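Local structure of periplasmic oligopeptide-binding protein (Burkholderia pseudomallei, 3ZS6) at residues H58-P61 with D62-I65; S99-T102 with I103-E106; V142-F145 with P146-T149. The protein binds oligopeptides in the periplasm and probably delivers them to an ABC transporter for uptake into the cell. All blocks are in the same frame, centred on the assembly; numbering follows the deposited sequence.

Contact 1. Residues H58-P61 with D62-I65; sequences HKAP and DTWI
Two donors converge on the carbonyl oxygen of Pro61: the imidazole of His58 and a water that links it to Trp64. His58 NE2 gives its hydrogen to Pro61 O at 2.9 Å (159°), the oxygen lying close to the ring plane, although the nitrogen sits above the carbonyl plane. Water 1 donates to Pro61 O at 2.8 Å and weakly accepts from Trp64 NE1, which also makes a weak bond to Val142 O. The His58 ring lies over the indole as an offset stack, its centroid 4.1 Å from that of the Trp64 six-membered ring with the planes only 5° apart. CG anti to the backbone N (chi1 -162°) brings the imidazole there. The chain reverses in a type I turn from Ala60 to Thr63, and Pro61, with its fixed phi, suits the second position. Lys59 and Ala60 both face Thr63, a classic beta bulge. Within the turn, Thr63 OG1 donates to Asp62 OD1 at 2.7 Å, from above the carboxylate plane. Lys59 CG presses on Ile65 CG1 at a tight 3.3 Å. Because NE2 donates to Pro61 O, it probably carries a proton, and that bond together with the stack would limit rotation of the ring at the hairpin's end.

Contact 2. Residues S99-T102 with I103-E106; sequences SKYT and ILVE
The Tyr101 ring takes Ile103 on one face and Leu104 at its edge. Ile103 CD1 stands over that face 3.9 Å from the centroid of the Tyr101 ring, displaced toward the rim, in a CH-pi contact. Leu104 CG lies near the ring plane, 3.7 Å from Tyr101 CE2, so two branched aliphatic side chains meet the same ring corner from different directions. Ile103 reaches the face because its CG1 branch sits between the backbone N and the carbonyl carbon (chi1 56°), which turns CD1 back toward the tyrosine. The phenol end is turned to the peptide site: Tyr101 OH is hydrogen-bonded to Asp409 OD2 and weakly to the backbone of the bound peptide.

The polar side of the stretch belongs to Thr102 and Glu106. Thr102 OG1 lies 2.7 Å from water 2, which in turn donates to Glu106 OE1; that second distance is unusually short, so the water's exact place is doubtful. The other carboxylate oxygen, Glu106 OE2, forms a salt bridge with Arg421. Thr102 O accepts a weak, bent bond from Val105 N at 3.2 Å, and Val105 CG1 packs against the same Thr102 O at 3.3 Å.

Upstream, Ser99 OG accepts from Tyr101 N at 2.9 Å (159°) while also bonding to Ala21 O; serine, with a small hydroxyl close to the backbone, suits this turn just before the aromatic. The serine opens an ST turn, and residues 103-106 follow with helical backbone angles but without the regular helical bonds. Together they form a largely buried loop between helix 82-93 and helix 111-115 that packs on Trp406, Asp418, Ser424 and Ser425, and through Tyr101 it contributes to the peptide site of this periplasmic oligopeptide-binding fold.

Contact 3. Residues V142-F145 with P146-T149; sequences VSYF and PELT
Tyr144 offers its edge to Leu148, while the ring of Phe145 and the side chain of Thr149 cross at about a right angle. Tyr144 CD1 meets Leu148 CD1 at 3.7 Å, near the ring plane, and one face of the phenol carries Val142 CG1 over its centre. Phe145 has CG anti to the backbone N (chi1 -174°), which carries its CE2 to within 3.7 Å of Thr149 CG2. Glu147 extends the other way: its OE2 comes 3.5 Å from Tyr144 CB, and its OE1 is hydrogen-bonded to Asn411 N. Tyr410 lies against the Tyr144 ring.

The backbone first makes a type I turn from Val142 to Phe145 and then passes into the short helix 145-148. Glu147 N donates to Tyr144 O at 2.9 Å, tilted 32° from the carbonyl plane, and Leu148 N makes a weak bond to Phe145 O at 3.0 Å. Pro146 fits this early turn, where its nitrogen has no hydrogen to offer and its constrained phi already suits a helix. One turn on, Thr149 OG1 gives its hydrogen to Pro146 O at 2.7 Å, so the hydroxyl of buried Thr149 is satisfied by a carbonyl three residues earlier. With its backbone bonds weak or bent, this short helix probably depends for its shape on the apolar contacts of Tyr144 with Leu148 and of Phe145 with Thr149, and on the bond of Glu147 OE1 to Asn411 N.

How the contacts relate
From the N terminus, the three contacts come in series, none nested in or crossing another. Contact 1 closes the hairpin between strands 48-60 and 63-68, contact 2 folds the loop after helix 82-93, and contact 3 turns the chain from strand 133-137 into helix 145-148. Contacts 1 and 3 touch: the Trp64 ring meets that of Phe145, and Trp64 CZ3 packs on Pro146 CG at 3.5 Å. Contact 3 also touches contact 2, where Leu148 CD2 lies 3.9 Å from Leu104 O. Contacts 1 and 2 stay apart, about 11 Å between nearest atoms. Contact 3 therefore bridges the hairpin end and the peptide-site loop.

Contact 1. Residues H58-P61 with D62-I65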
# COMPACT_ATOMS: atom_id res chain seq x y z
N HIS A 58 22.00 -5.43 13.22
CA HIS A 58 21.78 -6.76 12.68
C HIS A 58 22.81 -7.73 13.28
O HIS A 58 23.87 -7.96 12.70
CB HIS A 58 21.89 -6.73 11.16
CG HIS A 58 21.27 -7.90 10.47
ND1 HIS A 58 21.35 -8.09 9.11
CD2 HIS A 58 20.56 -8.94 10.96
CE1 HIS A 58 20.71 -9.20 8.78
NE2 HIS A 58 20.22 -9.74 9.89
N LYS A 59 22.51 -8.24 14.47
CA LYS A 59 23.48 -8.99 15.26
C LYS A 59 23.83 -10.35 14.67
O LYS A 59 24.96 -10.81 14.79
CB LYS A 59 22.98 -9.15 16.70
CG LYS A 59 22.79 -7.84 17.44
CD LYS A 59 24.08 -7.37 18.10
CE LYS A 59 23.88 -7.15 19.59
NZ LYS A 59 24.85 -6.16 20.16
N ALA A 60 22.86 -10.98 14.04
CA ALA A 60 23.05 -12.26 13.37
C ALA A 60 22.11 -12.30 12.17
O ALA A 60 21.21 -11.48 12.08
CB ALA A 60 22.76 -13.40 14.32
N PRO A 61 22.34 -13.24 11.25
CA PRO A 61 21.47 -13.32 10.07
C PRO A 61 20.00 -13.21 10.45
O PRO A 61 19.27 -12.46 9.81
CB PRO A 61 21.79 -14.70 9.50
CG PRO A 61 23.22 -14.93 9.89
CD PRO A 61 23.38 -14.29 11.24
N ASP A 62 19.57 -13.92 11.49
CA ASP A 62 18.15 -13.97 11.84
C ASP A 62 17.78 -13.13 13.05
O ASP A 62 16.71 -13.32 13.63
CB ASP A 62 17.73 -15.42 12.10
CG ASP A 62 18.26 -15.93 13.42
OD1 ASP A 62 19.21 -15.32 13.96
OD2 ASP A 62 17.72 -16.93 13.94
N THR A 63 18.65 -12.20 13.44
CA THR A 63 18.48 -11.48 14.70
C THR A 63 18.76 -9.98 14.59
O THR A 63 19.83 -9.57 14.15
CB THR A 63 19.38 -12.06 15.79
OG1 THR A 63 19.10 -13.45 15.95
CG2 THR A 63 19.16 -11.34 17.12
N TRP A 64 17.78 -9.17 15.00
CA TRP A 64 17.93 -7.72 15.08
C TRP A 64 17.74 -7.22 16.52
O TRP A 64 16.89 -7.72 17.25
CB TRP A 64 16.90 -7.02 14.18
CG TRP A 64 17.16 -7.16 12.70
CD1 TRP A 64 16.76 -8.18 11.89
CD2 TRP A 64 17.87 -6.23 11.87
NE1 TRP A 64 17.19 -7.95 10.60
CE2 TRP A 64 17.87 -6.76 10.56
CE3 TRP A 64 18.52 -5.01 12.10
CZ2 TRP A 64 18.49 -6.12 9.49
CZ3 TRP A 64 19.13 -4.37 11.04
CH2 TRP A 64 19.11 -4.92 9.74
N ILE A 65 18.54 -6.24 16.91
CA ILE A 65 18.40 -5.61 18.22
C ILE A 65 18.01 -4.14 18.02
O ILE A 65 18.64 -3.43 17.25
CB ILE A 65 19.73 -5.66 19.02
CG1 ILE A 65 20.12 -7.11 19.31
CG2 ILE A 65 19.60 -4.89 20.33
CD1 ILE A 65 19.25 -7.79 20.33
O HOH W 1 17.01 -10.81 9.95

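Contact 2. Residues S99-T102 with I103-E106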
# COMPACT_ATOMS: atom_id res chain seq x y z
N SER A 99 -6.74 -9.32 11.98
CA SER A 99 -6.02 -8.38 11.11
C SER A 99 -5.97 -8.88 9.67
O SER A 99 -5.71 -10.06 9.42
CB SER A 99 -4.60 -8.15 11.59
OG SER A 99 -3.92 -7.24 10.72
N LYS A 100 -6.18 -7.97 8.72
CA LYS A 100 -5.96 -8.27 7.31
C LYS A 100 -4.53 -7.96 6.88
O LYS A 100 -4.19 -8.09 5.71
CB LYS A 100 -6.95 -7.50 6.43
CG LYS A 100 -8.39 -8.01 6.52
CD LYS A 100 -8.46 -9.46 6.09
CE LYS A 100 -9.90 -9.91 5.83
NZ LYS A 100 -9.96 -11.32 5.34
N TYR A 101 -3.69 -7.55 7.83
CA TYR A 101 -2.32 -7.17 7.48
C TYR A 101 -1.26 -7.94 8.25
O TYR A 101 -0.27 -7.36 8.69
CB TYR A 101 -2.10 -5.67 7.64
CG TYR A 101 -1.35 -5.04 6.47
CD1 TYR A 101 -2.03 -4.64 5.33
CD2 TYR A 101 0.03 -4.87 6.51
CE1 TYR A 101 -1.37 -4.08 4.26
CE2 TYR A 101 0.71 -4.30 5.43
CZ TYR A 101 -0.01 -3.90 4.31
OH TYR A 101 0.63 -3.33 3.22
N THR A 102 -1.45 -9.25 8.39
CA THR A 102 -0.46 -10.07 9.08
C THR A 102 0.84 -10.22 8.28
O THR A 102 1.84 -10.71 8.80
CB THR A 102 -1.02 -11.47 9.41
OG1 THR A 102 -1.52 -12.08 8.21
CG2 THR A 102 -2.16 -11.37 10.43
N ILE A 103 0.83 -9.80 7.02
CA ILE A 103 2.00 -9.98 6.15
C ILE A 103 3.28 -9.37 6.73
O ILE A 103 4.36 -9.94 6.59
CB ILE A 103 1.76 -9.44 4.72
CG1 ILE A 103 1.34 -7.96 4.77
CG2 ILE A 103 0.70 -10.29 4.00
CD1 ILE A 103 1.22 -7.30 3.41
N LEU A 104 3.17 -8.21 7.38
CA LEU A 104 4.36 -7.54 7.90
C LEU A 104 5.01 -8.26 9.08
O LEU A 104 6.23 -8.24 9.22
CB LEU A 104 4.05 -6.08 8.30
CG LEU A 104 3.91 -5.11 7.13
CD1 LEU A 104 3.74 -3.67 7.62
CD2 LEU A 104 5.10 -5.22 6.20
N VAL A 105 4.21 -8.92 9.91
CA VAL A 105 4.76 -9.64 11.05
C VAL A 105 5.16 -11.05 10.65
O VAL A 105 5.80 -11.78 11.40
CB VAL A 105 3.76 -9.67 12.23
CG1 VAL A 105 2.68 -10.71 11.98
CG2 VAL A 105 4.50 -9.93 13.54
N GLU A 106 4.81 -11.42 9.42
CA GLU A 106 5.05 -12.78 8.94
C GLU A 106 6.53 -13.15 8.90
O GLU A 106 6.87 -14.34 8.98
CB GLU A 106 4.40 -12.97 7.57
CG GLU A 106 3.75 -14.32 7.36
CD GLU A 106 2.97 -14.38 6.05
OE1 GLU A 106 1.92 -13.71 5.95
OE2 GLU A 106 3.42 -15.08 5.12
O HOH W 2 -0.42 -13.07 5.91

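Contact 3. Residues V142-F145 with P146-T149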
# COMPACT_ATOMS: atom_id res chain seq x y z
N VAL A 142 16.73 -11.20 6.87
CA VAL A 142 16.11 -10.08 6.19
C VAL A 142 16.98 -8.84 6.40
O VAL A 142 17.02 -8.28 7.49
CB VAL A 142 14.69 -9.80 6.75
CG1 VAL A 142 14.04 -8.60 6.03
CG2 VAL A 142 13.81 -11.04 6.65
N SER A 143 17.68 -8.42 5.36
CA SER A 143 18.71 -7.40 5.50
C SER A 143 18.11 -6.00 5.72
O SER A 143 18.79 -5.10 6.20
CB SER A 143 19.63 -7.39 4.28
OG SER A 143 18.94 -6.96 3.13
N TYR A 144 16.85 -5.84 5.33
CA TYR A 144 16.20 -4.54 5.35
C TYR A 144 15.09 -4.48 6.41
O TYR A 144 14.22 -3.61 6.36
CB TYR A 144 15.60 -4.25 3.97
CG TYR A 144 14.77 -5.40 3.42
CD1 TYR A 144 13.42 -5.52 3.74
CD2 TYR A 144 15.34 -6.36 2.59
CE1 TYR A 144 12.66 -6.57 3.24
CE2 TYR A 144 14.60 -7.41 2.09
CZ TYR A 144 13.26 -7.51 2.41
OH TYR A 144 12.51 -8.56 1.91
N PHE A 145 15.14 -5.39 7.37
CA PHE A 145 14.04 -5.51 8.32
C PHE A 145 13.60 -4.18 8.94
O PHE A 145 12.41 -3.96 9.16
CB PHE A 145 14.32 -6.55 9.41
CG PHE A 145 13.13 -6.78 10.30
CD1 PHE A 145 12.00 -7.41 9.80
CD2 PHE A 145 13.12 -6.32 11.61
CE1 PHE A 145 10.88 -7.61 10.61
CE2 PHE A 145 12.01 -6.52 12.42
CZ PHE A 145 10.88 -7.16 11.91
N PRO A 146 14.55 -3.27 9.23
CA PRO A 146 14.09 -2.04 9.87
C PRO A 146 13.08 -1.23 9.03
O PRO A 146 12.25 -0.55 9.63
CB PRO A 146 15.39 -1.25 10.10
CG PRO A 146 16.44 -2.33 10.25
CD PRO A 146 16.02 -3.41 9.26
N GLU A 147 13.14 -1.32 7.70
CA GLU A 147 12.16 -0.64 6.85
C GLU A 147 10.73 -1.04 7.18
O GLU A 147 9.82 -0.19 7.17
CB GLU A 147 12.41 -0.95 5.36
CG GLU A 147 13.51 -0.13 4.73
CD GLU A 147 13.67 -0.41 3.25
OE1 GLU A 147 12.80 0.02 2.45
OE2 GLU A 147 14.66 -1.06 2.88
N LEU A 148 10.52 -2.32 7.45
CA LEU A 148 9.18 -2.83 7.75
C LEU A 148 8.60 -2.20 9.01
O LEU A 148 7.40 -1.92 9.07
CB LEU A 148 9.18 -4.36 7.87
CG LEU A 148 9.15 -5.16 6.56
CD1 LEU A 148 10.43 -4.98 5.77
CD2 LEU A 148 8.89 -6.64 6.83
N THR A 149 9.45 -1.99 10.01
CA THR A 149 9.01 -1.49 11.31
C THR A 149 8.57 -0.02 11.24
O THR A 149 8.04 0.52 12.20
CB THR A 149 10.14 -1.61 12.38
OG1 THR A 149 11.14 -0.61 12.14
CG2 THR A 149 10.79 -2.99 12.32